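Local coordinates for protein HAT1-interacting factor 1 (Saccharomyces cerevisiae, PDB 4NQ0) that acts as a histone H3-H4 chaperone in the nuclear HAT-B acetyltransferase complex, also binds H2A-H2B dimers, and takes part in chromatin assembly and telomere silencing, at residues L63-A68 with G236-L241; V296-K301 with D338-N343; K278-E283 with E324-R329. All coordinates share one frame; numbering follows the deposited sequence.

In the fold
The three contacts lie along an all-helical TPR-type array. Contact 1 comes first in the chain and sits closest to its centre, joining helix 61-77 to helix 229-248. Contacts 2 and 3 follow, and their segments alternate along the sequence. Both use helix 323-344: contact 3 near its start, against helix 273-290, and contact 2 near its end, against helix 298-316. The centres of contacts 1 and 3 are 20 Å apart, yet D237 OD1 and K278 NZ bridge them by a 2.8 Å salt bridge. Contact 2 lies 21 Å from contact 3 and 32 Å from contact 1, centre to centre, and touches neither. Contact 3 and segment 296-301 fall within the region that interacts with H2A-H2B.

Contact 1: L63-A68 with G236-L241; sequences LFTIFA and GDVYIL
T65 and V238 meet methyl to methyl where helix 61-77 lies beside helix 229-248 in this TPR-type array. Helix 229-248 belongs to the predicted second TPR repeat. The backbones come nearest at these two residues, with T65 CA and V238 CA 7.6 Å apart. The contact is light, about 110 Å² in all, and no hydrogen bond crosses it.

T65 turns its two branches to different tasks. With chi1 at 65°, OG1 stays close to its own backbone and makes a weak hydrogen bond to E62 O, one turn earlier. CG2 is anti to the carbonyl carbon and reaches across to V238. The threonine thus offers a methyl group rather than its hydroxyl to the neighbouring helix. It also touches A213 of helix 202-218. The preceding residue, F64, packs on L209, Q212 and L216 of that same helix, while I66 faces helices 14-34 and 38-51.

V238 answers with CG2. Its T65-facing methyl lies 4.2 Å from T65 CG2, an ordinary van der Waals distance. One turn on, L241 points toward helix 61-77. Its chi1 of -130° is off the usual staggered values, but beyond CG the CD1 branch is extended. That branch ends beside the helix backbone, where L241 CD1 is 4.4 Å from T65 O.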
ATOM      1  N   LEU A  63      14.090   0.983  -3.684  1.00 29.22           N
ATOM      2  CA  LEU A  63      14.813   1.882  -2.791  1.00 28.36           C
ATOM      3  C   LEU A  63      13.839   2.735  -1.987  1.00 28.33           C
ATOM      4  O   LEU A  63      14.052   2.981  -0.803  1.00 28.06           O
ATOM      5  CB  LEU A  63      15.785   2.782  -3.558  1.00 28.38           C
ATOM      6  CG  LEU A  63      17.017   2.072  -4.141  1.00 27.77           C
ATOM      7  CD1 LEU A  63      17.689   2.942  -5.170  1.00 27.38           C
ATOM      8  CD2 LEU A  63      18.001   1.675  -3.053  1.00 25.16           C
ATOM      9  N   PHE A  64      12.763   3.168  -2.633  1.00 27.87           N
ATOM     10  CA  PHE A  64      11.745   3.977  -1.973  1.00 27.94           C
ATOM     11  C   PHE A  64      10.861   3.137  -1.059  1.00 27.89           C
ATOM     12  O   PHE A  64      10.580   3.525   0.083  1.00 27.66           O
ATOM     13  CB  PHE A  64      10.928   4.731  -3.031  1.00 28.13           C
ATOM     14  CG  PHE A  64      11.699   5.835  -3.707  1.00 27.71           C
ATOM     15  CD1 PHE A  64      11.637   7.135  -3.223  1.00 28.89           C
ATOM     16  CD2 PHE A  64      12.503   5.573  -4.813  1.00 27.86           C
ATOM     17  CE1 PHE A  64      12.352   8.164  -3.837  1.00 28.30           C
ATOM     18  CE2 PHE A  64      13.222   6.592  -5.421  1.00 27.92           C
ATOM     19  CZ  PHE A  64      13.145   7.883  -4.941  1.00 27.46           C
ATOM     20  N   THR A  65      10.467   1.954  -1.526  1.00 28.11           N
ATOM     21  CA  THR A  65       9.552   1.109  -0.737  1.00 28.40           C
ATOM     22  C   THR A  65      10.214   0.508   0.502  1.00 28.65           C
ATOM     23  O   THR A  65       9.626   0.509   1.592  1.00 28.57           O
ATOM     24  CB  THR A  65       8.900   0.010  -1.592  1.00 28.67           C
ATOM     25  OG1 THR A  65       9.898  -0.910  -2.052  1.00 29.88           O
ATOM     26  CG2 THR A  65       8.191   0.638  -2.787  1.00 27.29           C
ATOM     27  N   ILE A  66      11.446   0.033   0.351  1.00 28.98           N
ATOM     28  CA  ILE A  66      12.233  -0.425   1.501  1.00 29.56           C
ATOM     29  C   ILE A  66      12.486   0.724   2.479  1.00 29.53           C
ATOM     30  O   ILE A  66      12.296   0.568   3.691  1.00 29.74           O
ATOM     31  CB  ILE A  66      13.569  -1.067   1.055  1.00 30.29           C
ATOM     32  CG1 ILE A  66      13.291  -2.346   0.253  1.00 30.62           C
ATOM     33  CG2 ILE A  66      14.441  -1.393   2.261  1.00 30.92           C
ATOM     34  CD1 ILE A  66      14.447  -2.801  -0.573  1.00 31.46           C
ATOM     35  N   PHE A  67      12.884   1.885   1.950  1.00 29.55           N
ATOM     36  CA  PHE A  67      13.132   3.078   2.768  1.00 29.80           C
ATOM     37  C   PHE A  67      11.866   3.408   3.574  1.00 30.41           C
ATOM     38  O   PHE A  67      11.929   3.653   4.783  1.00 31.09           O
ATOM     39  CB  PHE A  67      13.528   4.251   1.850  1.00 29.42           C
ATOM     40  CG  PHE A  67      14.216   5.435   2.534  1.00 28.75           C
ATOM     41  CD1 PHE A  67      14.254   5.601   3.920  1.00 29.24           C
ATOM     42  CD2 PHE A  67      14.783   6.427   1.744  1.00 26.86           C
ATOM     43  CE1 PHE A  67      14.870   6.720   4.481  1.00 28.77           C
ATOM     44  CE2 PHE A  67      15.400   7.541   2.299  1.00 27.78           C
ATOM     45  CZ  PHE A  67      15.445   7.684   3.666  1.00 28.81           C
ATOM     46  N   ALA A  68      10.714   3.395   2.907  1.00 30.58           N
ATOM     47  CA  ALA A  68       9.451   3.724   3.558  1.00 31.20           C
ATOM     48  C   ALA A  68       9.113   2.728   4.667  1.00 32.39           C
ATOM     49  O   ALA A  68       8.765   3.126   5.773  1.00 32.36           O
ATOM     50  CB  ALA A  68       8.330   3.778   2.540  1.00 30.62           C
ATOM     51  N   GLY A 236      -0.563  -2.077  -6.258  1.00 28.40           N
ATOM     52  CA  GLY A 236      -1.515  -2.531  -5.245  1.00 27.46           C
ATOM     53  C   GLY A 236      -0.853  -2.712  -3.896  1.00 27.38           C
ATOM     54  O   GLY A 236      -1.363  -2.227  -2.878  1.00 26.63           O
ATOM     55  N   ASP A 237       0.298  -3.392  -3.899  1.00 27.73           N
ATOM     56  CA  ASP A 237       1.110  -3.609  -2.692  1.00 27.60           C
ATOM     57  C   ASP A 237       1.500  -2.288  -2.042  1.00 27.15           C
ATOM     58  O   ASP A 237       1.483  -2.160  -0.813  1.00 27.07           O
ATOM     59  CB  ASP A 237       2.390  -4.409  -3.014  1.00 28.28           C
ATOM     60  CG  ASP A 237       2.130  -5.889  -3.252  1.00 30.14           C
ATOM     61  OD1 ASP A 237       1.042  -6.397  -2.901  1.00 30.13           O
ATOM     62  OD2 ASP A 237       3.036  -6.551  -3.793  1.00 31.38           O
ATOM     63  N   VAL A 238       1.843  -1.293  -2.861  1.00 26.62           N
ATOM     64  CA  VAL A 238       2.208   0.015  -2.328  1.00 25.74           C
ATOM     65  C   VAL A 238       1.014   0.675  -1.650  1.00 25.71           C
ATOM     66  O   VAL A 238       1.163   1.290  -0.575  1.00 25.19           O
ATOM     67  CB  VAL A 238       2.784   0.940  -3.406  1.00 25.88           C
ATOM     68  CG1 VAL A 238       2.918   2.387  -2.873  1.00 24.79           C
ATOM     69  CG2 VAL A 238       4.133   0.391  -3.884  1.00 25.49           C
ATOM     70  N   TYR A 239      -0.164   0.546  -2.257  1.00 25.42           N
ATOM     71  CA  TYR A 239      -1.371   1.153  -1.690  1.00 25.56           C
ATOM     72  C   TYR A 239      -1.728   0.505  -0.357  1.00 25.61           C
ATOM     73  O   TYR A 239      -2.137   1.204   0.570  1.00 26.64           O
ATOM     74  CB  TYR A 239      -2.557   1.112  -2.672  1.00 25.30           C
ATOM     75  CG  TYR A 239      -2.562   2.238  -3.686  1.00 25.87           C
ATOM     76  CD1 TYR A 239      -2.484   3.567  -3.281  1.00 26.67           C
ATOM     77  CD2 TYR A 239      -2.670   1.980  -5.048  1.00 25.82           C
ATOM     78  CE1 TYR A 239      -2.497   4.607  -4.200  1.00 27.10           C
ATOM     79  CE2 TYR A 239      -2.680   3.007  -5.974  1.00 26.32           C
ATOM     80  CZ  TYR A 239      -2.588   4.312  -5.547  1.00 26.84           C
ATOM     81  OH  TYR A 239      -2.600   5.306  -6.468  1.00 25.83           O
ATOM     82  N   ILE A 240      -1.567  -0.813  -0.246  1.00 26.01           N
ATOM     83  CA  ILE A 240      -1.765  -1.500   1.034  1.00 26.41           C
ATOM     84  C   ILE A 240      -0.815  -0.943   2.097  1.00 26.94           C
ATOM     85  O   ILE A 240      -1.231  -0.654   3.222  1.00 27.84           O
ATOM     86  CB  ILE A 240      -1.574  -3.044   0.940  1.00 26.96           C
ATOM     87  CG1 ILE A 240      -2.639  -3.704   0.044  1.00 26.46           C
ATOM     88  CG2 ILE A 240      -1.610  -3.675   2.336  1.00 27.49           C
ATOM     89  CD1 ILE A 240      -4.090  -3.570   0.540  1.00 28.13           C
ATOM     90  N   LEU A 241       0.456  -0.784   1.752  1.00 27.27           N
ATOM     91  CA  LEU A 241       1.434  -0.230   2.696  1.00 27.91           C
ATOM     92  C   LEU A 241       1.061   1.197   3.095  1.00 27.20           C
ATOM     93  O   LEU A 241       1.114   1.540   4.263  1.00 26.52           O
ATOM     94  CB  LEU A 241       2.847  -0.217   2.095  1.00 28.37           C
ATOM     95  CG  LEU A 241       4.004  -0.803   2.904  1.00 31.69           C
ATOM     96  CD1 LEU A 241       5.331  -0.491   2.165  1.00 32.62           C
ATOM     97  CD2 LEU A 241       4.070  -0.317   4.362  1.00 32.50           C
TER

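Contact 2: V296-K301 with D338-N343; sequences VPAKDK and DEVQEN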
ATOM      1  N   VAL A 296     -18.544   7.724   8.387  1.00 38.54           N
ATOM      2  CA  VAL A 296     -19.327   6.875   7.507  1.00 36.77           C
ATOM      3  C   VAL A 296     -20.583   6.444   8.262  1.00 36.33           C
ATOM      4  O   VAL A 296     -20.488   5.913   9.363  1.00 36.22           O
ATOM      5  CB  VAL A 296     -18.551   5.643   7.034  1.00 36.29           C
ATOM      6  CG1 VAL A 296     -19.409   4.824   6.057  1.00 35.21           C
ATOM      7  CG2 VAL A 296     -17.221   6.059   6.387  1.00 34.95           C
ATOM      8  N   PRO A 297     -21.769   6.679   7.682  1.00 35.49           N
ATOM      9  CA  PRO A 297     -23.001   6.242   8.340  1.00 35.27           C
ATOM     10  C   PRO A 297     -23.004   4.741   8.591  1.00 34.12           C
ATOM     11  O   PRO A 297     -22.442   3.995   7.791  1.00 33.28           O
ATOM     12  CB  PRO A 297     -24.087   6.590   7.319  1.00 35.27           C
ATOM     13  CG  PRO A 297     -23.508   7.647   6.494  1.00 36.06           C
ATOM     14  CD  PRO A 297     -22.048   7.364   6.412  1.00 35.46           C
ATOM     15  N   ALA A 298     -23.638   4.323   9.681  1.00 34.04           N
ATOM     16  CA  ALA A 298     -23.747   2.908  10.047  1.00 33.94           C
ATOM     17  C   ALA A 298     -24.247   2.044   8.904  1.00 33.38           C
ATOM     18  O   ALA A 298     -23.729   0.950   8.664  1.00 33.03           O
ATOM     19  CB  ALA A 298     -24.672   2.745  11.247  1.00 34.51           C
ATOM     20  N   LYS A 299     -25.247   2.536   8.189  1.00 33.72           N
ATOM     21  CA  LYS A 299     -25.833   1.763   7.099  1.00 33.77           C
ATOM     22  C   LYS A 299     -24.785   1.394   6.046  1.00 33.12           C
ATOM     23  O   LYS A 299     -24.743   0.252   5.594  1.00 32.44           O
ATOM     24  CB  LYS A 299     -26.990   2.514   6.449  1.00 34.25           C
ATOM     25  CG  LYS A 299     -27.947   1.608   5.721  1.00 35.56           C
ATOM     26  N   ASP A 300     -23.948   2.362   5.667  1.00 32.95           N
ATOM     27  CA  ASP A 300     -22.867   2.114   4.708  1.00 32.68           C
ATOM     28  C   ASP A 300     -21.824   1.151   5.276  1.00 31.38           C
ATOM     29  O   ASP A 300     -21.308   0.309   4.549  1.00 30.77           O
ATOM     30  CB  ASP A 300     -22.203   3.430   4.267  1.00 33.19           C
ATOM     31  CG  ASP A 300     -23.156   4.342   3.480  1.00 36.21           C
ATOM     32  OD1 ASP A 300     -23.018   5.582   3.581  1.00 38.42           O
ATOM     33  OD2 ASP A 300     -24.045   3.823   2.756  1.00 39.89           O
ATOM     34  N   LYS A 301     -21.508   1.272   6.565  1.00 30.65           N
ATOM     35  CA  LYS A 301     -20.597   0.320   7.187  1.00 29.99           C
ATOM     36  C   LYS A 301     -21.147  -1.096   7.047  1.00 29.70           C
ATOM     37  O   LYS A 301     -20.438  -1.994   6.588  1.00 28.99           O
ATOM     38  CB  LYS A 301     -20.352   0.637   8.662  1.00 30.13           C
ATOM     39  CG  LYS A 301     -19.569   1.898   8.887  1.00 30.33           C
ATOM     40  CD  LYS A 301     -19.066   1.991  10.305  1.00 29.40           C
ATOM     41  CE  LYS A 301     -18.448   3.330  10.545  1.00 28.64           C
ATOM     42  NZ  LYS A 301     -17.759   3.394  11.837  1.00 29.01           N
ATOM     43  N   ASP A 338     -21.742  -6.670  14.560  1.00 37.30           N
ATOM     44  CA  ASP A 338     -22.336  -6.544  15.904  1.00 39.24           C
ATOM     45  C   ASP A 338     -22.169  -5.137  16.482  1.00 39.95           C
ATOM     46  O   ASP A 338     -23.140  -4.515  16.875  1.00 40.49           O
ATOM     47  CB  ASP A 338     -21.726  -7.564  16.861  1.00 39.99           C
ATOM     48  CG  ASP A 338     -22.006  -8.997  16.444  1.00 41.63           C
ATOM     49  OD1 ASP A 338     -21.255  -9.883  16.889  1.00 44.19           O
ATOM     50  OD2 ASP A 338     -22.959  -9.239  15.661  1.00 43.47           O
ATOM     51  N   GLU A 339     -20.936  -4.650  16.534  1.00 40.91           N
ATOM     52  CA  GLU A 339     -20.647  -3.306  17.047  1.00 42.45           C
ATOM     53  C   GLU A 339     -21.546  -2.231  16.425  1.00 42.68           C
ATOM     54  O   GLU A 339     -22.152  -1.439  17.139  1.00 43.66           O
ATOM     55  CB  GLU A 339     -19.177  -2.956  16.809  1.00 42.73           C
ATOM     56  CG  GLU A 339     -18.797  -1.485  17.058  1.00 44.51           C
ATOM     57  CD  GLU A 339     -18.889  -1.074  18.519  1.00 47.37           C
ATOM     58  OE1 GLU A 339     -18.931  -1.962  19.398  1.00 49.16           O
ATOM     59  OE2 GLU A 339     -18.910   0.148  18.788  1.00 50.30           O
ATOM     60  N   VAL A 340     -21.642  -2.217  15.101  1.00 42.56           N
ATOM     61  CA  VAL A 340     -22.456  -1.215  14.416  1.00 43.14           C
ATOM     62  C   VAL A 340     -23.958  -1.434  14.638  1.00 44.28           C
ATOM     63  O   VAL A 340     -24.692  -0.485  14.930  1.00 44.61           O
ATOM     64  CB  VAL A 340     -22.131  -1.166  12.909  1.00 42.35           C
ATOM     65  CG1 VAL A 340     -23.091  -0.236  12.168  1.00 41.79           C
ATOM     66  CG2 VAL A 340     -20.693  -0.715  12.713  1.00 42.14           C
ATOM     67  N   GLN A 341     -24.419  -2.675  14.525  1.00 45.19           N
ATOM     68  CA  GLN A 341     -25.845  -2.952  14.719  1.00 46.60           C
ATOM     69  C   GLN A 341     -26.339  -2.561  16.113  1.00 48.27           C
ATOM     70  O   GLN A 341     -27.453  -2.058  16.248  1.00 48.60           O
ATOM     71  CB  GLN A 341     -26.193  -4.416  14.406  1.00 46.51           C
ATOM     72  CG  GLN A 341     -26.957  -4.583  13.093  1.00 47.42           C
ATOM     73  CD  GLN A 341     -26.779  -5.954  12.444  1.00 48.28           C
ATOM     74  OE1 GLN A 341     -26.578  -6.962  13.119  1.00 50.13           O
ATOM     75  NE2 GLN A 341     -26.863  -5.989  11.119  1.00 49.79           N
ATOM     76  N   GLU A 342     -25.501  -2.759  17.131  1.00 49.84           N
ATOM     77  CA  GLU A 342     -25.895  -2.524  18.520  1.00 51.64           C
ATOM     78  C   GLU A 342     -25.689  -1.081  18.995  1.00 53.38           C
ATOM     79  O   GLU A 342     -26.510  -0.565  19.751  1.00 54.29           O
ATOM     80  CB  GLU A 342     -25.131  -3.470  19.455  1.00 51.98           C
ATOM     81  CG  GLU A 342     -25.356  -4.955  19.183  1.00 51.15           C
ATOM     82  CD  GLU A 342     -26.669  -5.496  19.738  1.00 51.11           C
ATOM     83  OE1 GLU A 342     -27.195  -6.462  19.151  1.00 49.29           O
ATOM     84  OE2 GLU A 342     -27.164  -4.982  20.767  1.00 52.20           O
ATOM     85  N   ASN A 343     -24.600  -0.436  18.579  1.00 54.53           N
ATOM     86  CA  ASN A 343     -24.251   0.888  19.108  1.00 56.34           C
ATOM     87  C   ASN A 343     -24.492   2.039  18.139  1.00 57.08           C
ATOM     88  O   ASN A 343     -25.129   3.032  18.492  1.00 58.20           O
ATOM     89  CB  ASN A 343     -22.791   0.912  19.562  1.00 56.63           C
ATOM     90  CG  ASN A 343     -22.498  -0.114  20.644  1.00 57.41           C
ATOM     91  OD1 ASN A 343     -23.406  -0.659  21.272  1.00 58.04           O
ATOM     92  ND2 ASN A 343     -21.220  -0.383  20.862  1.00 58.18           N
TER
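The apolar part of this contact centres on V340, which is forked between A298 and K301. V340 CG1 is anti to the backbone N (chi1 174°) and presses on the A298 methyl. A298 CB and V340 CG1 are 3.5 Å apart, tighter than usual for two carbons. The same CG1 also lies 3.8 Å from A298 O. The other branch, V340 CG2, touches the aliphatic stem of K301, with K301 CD at 4.0 Å. The lysine is extended beyond CG and passes the valine at a slant. L302 and F305 of helix 298-316 cover V340 further.

No hydrogen bond crosses between the two segments. K301 is buried, but its NZ has partners elsewhere: it bonds to V293 O and Q344 OE1, and weakly to L290 O. L290 ends helix 273-290, so its carbonyl would probably favour the charged amine. Within helix 323-344, N343 ND2 donates to E339 OE2 from above the carboxylate plane.

P297 is the N-cap of helix 298-316, and K301 N donates to P297 O at 3.1 Å. The beginning of helix 298-316 packs against the end of helix 323-344, the arrangement of an antiparallel helical hairpin in a TPR-type array.

Contact 3: K278-E283 with E324-R329; sequences KVIQAE and ELQQAR
R329 lays its guanidinium against the backbone and stem of Q281, so that one face of the group meets Q281 CA. R329 NH1 is 3.8 Å from Q281 CA, and R329 NH2 is 3.9 Å from Q281 CB and equally far from Q281 CG. L325 CD1 covers the opposite face, 3.3 Å above the plane and over its centre. The flat group is thus sandwiched between the neighbouring helix and a leucine of its own helix. R329 reaches this slot because its chain runs extended from CG to NE. The Q281 amide is turned 27° from the guanidinium plane.

I280 fills the next position. Its CG2 is anti to the backbone N and points across. I280 CG2 lies 3.5 Å from Q326 OE1 and 3.7 Å from R329 NH1. The rest of I280 leads away, toward L311 and L312 of helix 298-316. Q326 bends at chi2, which brings OE1 beside NH1 of the arginine. R329 NH1 gives Q326 OE1 a weak hydrogen bond of 3.1 Å, with an angle of 135°. With an alanine in place of R329, the weak bond to Q326 would go, and L325 and Q281 would probably face a gap where the guanidinium had lain.

The two segments point nearly the same way. Their axes are 11.7 Å apart at closest and cross at 27°. At that spacing the backbones do not pack directly on each other; the long R329 side chain spans the distance and reaches Q281 CA. Helix 298-316 comes between them in sequence, and I280 and Q326 both touch L312 on it. Packing of each helix on the next but one, with near-parallel directions, is characteristic of a TPR-type solenoid.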
ATOM      1  N   LYS A 278      -4.676 -11.689  -2.008  1.00 36.81           N
ATOM      2  CA  LYS A 278      -4.490 -10.252  -1.852  1.00 35.79           C
ATOM      3  C   LYS A 278      -5.825  -9.515  -1.901  1.00 34.64           C
ATOM      4  O   LYS A 278      -6.055  -8.576  -1.137  1.00 33.95           O
ATOM      5  CB  LYS A 278      -3.493  -9.730  -2.887  1.00 36.04           C
ATOM      6  CG  LYS A 278      -2.046 -10.189  -2.597  1.00 36.83           C
ATOM      7  CD  LYS A 278      -1.045  -9.589  -3.557  1.00 37.14           C
ATOM      8  CE  LYS A 278       0.397  -9.854  -3.106  1.00 37.50           C
ATOM      9  NZ  LYS A 278       0.797  -8.996  -1.949  1.00 35.67           N
ATOM     10  N   VAL A 279      -6.714  -9.959  -2.777  1.00 34.44           N
ATOM     11  CA  VAL A 279      -8.055  -9.398  -2.843  1.00 33.64           C
ATOM     12  C   VAL A 279      -8.729  -9.536  -1.482  1.00 33.30           C
ATOM     13  O   VAL A 279      -9.227  -8.557  -0.931  1.00 32.88           O
ATOM     14  CB  VAL A 279      -8.894 -10.076  -3.947  1.00 34.40           C
ATOM     15  CG1 VAL A 279     -10.368  -9.675  -3.839  1.00 33.52           C
ATOM     16  CG2 VAL A 279      -8.336  -9.706  -5.317  1.00 34.22           C
ATOM     17  N   ILE A 280      -8.714 -10.748  -0.935  1.00 33.74           N
ATOM     18  CA  ILE A 280      -9.356 -11.040   0.347  1.00 33.50           C
ATOM     19  C   ILE A 280      -8.733 -10.213   1.460  1.00 33.30           C
ATOM     20  O   ILE A 280      -9.434  -9.643   2.290  1.00 33.16           O
ATOM     21  CB  ILE A 280      -9.240 -12.544   0.730  1.00 34.29           C
ATOM     22  CG1 ILE A 280      -9.996 -13.440  -0.266  1.00 34.22           C
ATOM     23  CG2 ILE A 280      -9.764 -12.782   2.141  1.00 33.86           C
ATOM     24  CD1 ILE A 280     -11.461 -13.179  -0.329  1.00 34.55           C
ATOM     25  N   GLN A 281      -7.409 -10.155   1.479  1.00 33.42           N
ATOM     26  CA  GLN A 281      -6.696  -9.334   2.456  1.00 33.03           C
ATOM     27  C   GLN A 281      -7.122  -7.854   2.410  1.00 31.85           C
ATOM     28  O   GLN A 281      -7.374  -7.244   3.444  1.00 31.23           O
ATOM     29  CB  GLN A 281      -5.187  -9.451   2.236  1.00 33.56           C
ATOM     30  CG  GLN A 281      -4.381  -8.514   3.121  1.00 34.24           C
ATOM     31  CD  GLN A 281      -2.892  -8.644   2.924  1.00 35.45           C
ATOM     32  OE1 GLN A 281      -2.400  -8.748   1.798  1.00 35.61           O
ATOM     33  NE2 GLN A 281      -2.160  -8.604   4.026  1.00 35.28           N
ATOM     34  N   ALA A 282      -7.194  -7.290   1.207  1.00 31.18           N
ATOM     35  CA  ALA A 282      -7.587  -5.888   1.014  1.00 30.29           C
ATOM     36  C   ALA A 282      -9.042  -5.616   1.454  1.00 29.83           C
ATOM     37  O   ALA A 282      -9.332  -4.593   2.091  1.00 28.89           O
ATOM     38  CB  ALA A 282      -7.393  -5.489  -0.438  1.00 29.70           C
ATOM     39  N   GLU A 283      -9.947  -6.537   1.126  1.00 30.19           N
ATOM     40  CA  GLU A 283     -11.332  -6.441   1.597  1.00 30.33           C
ATOM     41  C   GLU A 283     -11.399  -6.404   3.107  1.00 30.12           C
ATOM     42  O   GLU A 283     -12.142  -5.607   3.668  1.00 30.25           O
ATOM     43  CB  GLU A 283     -12.183  -7.603   1.102  1.00 30.95           C
ATOM     44  CG  GLU A 283     -12.368  -7.661  -0.406  1.00 32.51           C
ATOM     45  CD  GLU A 283     -13.499  -6.789  -0.927  1.00 34.92           C
ATOM     46  OE1 GLU A 283     -13.997  -5.916  -0.170  1.00 34.80           O
ATOM     47  OE2 GLU A 283     -13.877  -6.990  -2.115  1.00 36.03           O
ATOM     48  N   GLU A 324      -7.251 -20.827   9.303  1.00 46.99           N
ATOM     49  CA  GLU A 324      -7.351 -20.220  10.637  1.00 47.21           C
ATOM     50  C   GLU A 324      -7.263 -18.685  10.576  1.00 45.34           C
ATOM     51  O   GLU A 324      -7.968 -17.996  11.306  1.00 44.83           O
ATOM     52  CB  GLU A 324      -6.309 -20.788  11.613  1.00 48.64           C
ATOM     53  CG  GLU A 324      -4.886 -20.883  11.078  1.00 51.35           C
ATOM     54  CD  GLU A 324      -4.532 -22.276  10.553  1.00 55.40           C
ATOM     55  OE1 GLU A 324      -4.561 -23.234  11.356  1.00 58.37           O
ATOM     56  OE2 GLU A 324      -4.216 -22.405   9.343  1.00 57.53           O
ATOM     57  N   LEU A 325      -6.410 -18.164   9.703  1.00 44.29           N
ATOM     58  CA  LEU A 325      -6.328 -16.722   9.479  1.00 42.93           C
ATOM     59  C   LEU A 325      -7.655 -16.209   8.916  1.00 42.13           C
ATOM     60  O   LEU A 325      -8.204 -15.212   9.390  1.00 41.42           O
ATOM     61  CB  LEU A 325      -5.213 -16.397   8.490  1.00 42.79           C
ATOM     62  CG  LEU A 325      -4.653 -14.967   8.376  1.00 41.40           C
ATOM     63  CD1 LEU A 325      -4.620 -14.575   6.920  1.00 40.91           C
ATOM     64  CD2 LEU A 325      -5.418 -13.940   9.196  1.00 41.20           C
ATOM     65  N   GLN A 326      -8.169 -16.902   7.906  1.00 41.78           N
ATOM     66  CA  GLN A 326      -9.408 -16.490   7.262  1.00 41.00           C
ATOM     67  C   GLN A 326     -10.585 -16.613   8.239  1.00 40.86           C
ATOM     68  O   GLN A 326     -11.479 -15.775   8.236  1.00 39.78           O
ATOM     69  CB  GLN A 326      -9.671 -17.311   5.996  1.00 41.37           C
ATOM     70  CG  GLN A 326      -8.531 -17.321   4.963  1.00 42.06           C
ATOM     71  CD  GLN A 326      -8.208 -15.953   4.394  1.00 42.41           C
ATOM     72  OE1 GLN A 326      -8.869 -14.958   4.701  1.00 41.89           O
ATOM     73  NE2 GLN A 326      -7.183 -15.899   3.547  1.00 41.77           N
ATOM     74  N   GLN A 327     -10.566 -17.645   9.079  1.00 41.53           N
ATOM     75  CA  GLN A 327     -11.572 -17.795  10.134  1.00 41.81           C
ATOM     76  C   GLN A 327     -11.497 -16.639  11.131  1.00 40.38           C
ATOM     77  O   GLN A 327     -12.526 -16.106  11.535  1.00 39.85           O
ATOM     78  CB  GLN A 327     -11.421 -19.139  10.867  1.00 43.66           C
ATOM     79  CG  GLN A 327     -12.176 -20.315  10.209  1.00 46.49           C
ATOM     80  CD  GLN A 327     -11.731 -21.693  10.716  1.00 50.19           C
ATOM     81  OE1 GLN A 327     -10.877 -21.803  11.607  1.00 53.22           O
ATOM     82  NE2 GLN A 327     -12.310 -22.747  10.143  1.00 51.56           N
ATOM     83  N   ALA A 328     -10.280 -16.259  11.520  1.00 39.49           N
ATOM     84  CA  ALA A 328     -10.063 -15.109  12.402  1.00 38.70           C
ATOM     85  C   ALA A 328     -10.630 -13.824  11.780  1.00 37.11           C
ATOM     86  O   ALA A 328     -11.394 -13.111  12.422  1.00 36.50           O
ATOM     87  CB  ALA A 328      -8.575 -14.942  12.718  1.00 38.73           C
ATOM     88  N   ARG A 329     -10.289 -13.559  10.520  1.00 36.29           N
ATOM     89  CA  ARG A 329     -10.817 -12.383   9.802  1.00 35.51           C
ATOM     90  C   ARG A 329     -12.343 -12.353   9.779  1.00 35.46           C
ATOM     91  O   ARG A 329     -12.976 -11.316  10.035  1.00 34.94           O
ATOM     92  CB  ARG A 329     -10.295 -12.344   8.367  1.00 34.83           C
ATOM     93  CG  ARG A 329      -8.818 -11.998   8.243  1.00 35.69           C
ATOM     94  CD  ARG A 329      -8.363 -12.151   6.801  1.00 36.82           C
ATOM     95  NE  ARG A 329      -6.965 -11.773   6.606  1.00 37.88           N
ATOM     96  CZ  ARG A 329      -6.268 -11.995   5.492  1.00 39.68           C
ATOM     97  NH1 ARG A 329      -6.822 -12.600   4.443  1.00 40.78           N
ATOM     98  NH2 ARG A 329      -5.000 -11.610   5.423  1.00 40.85           N
TER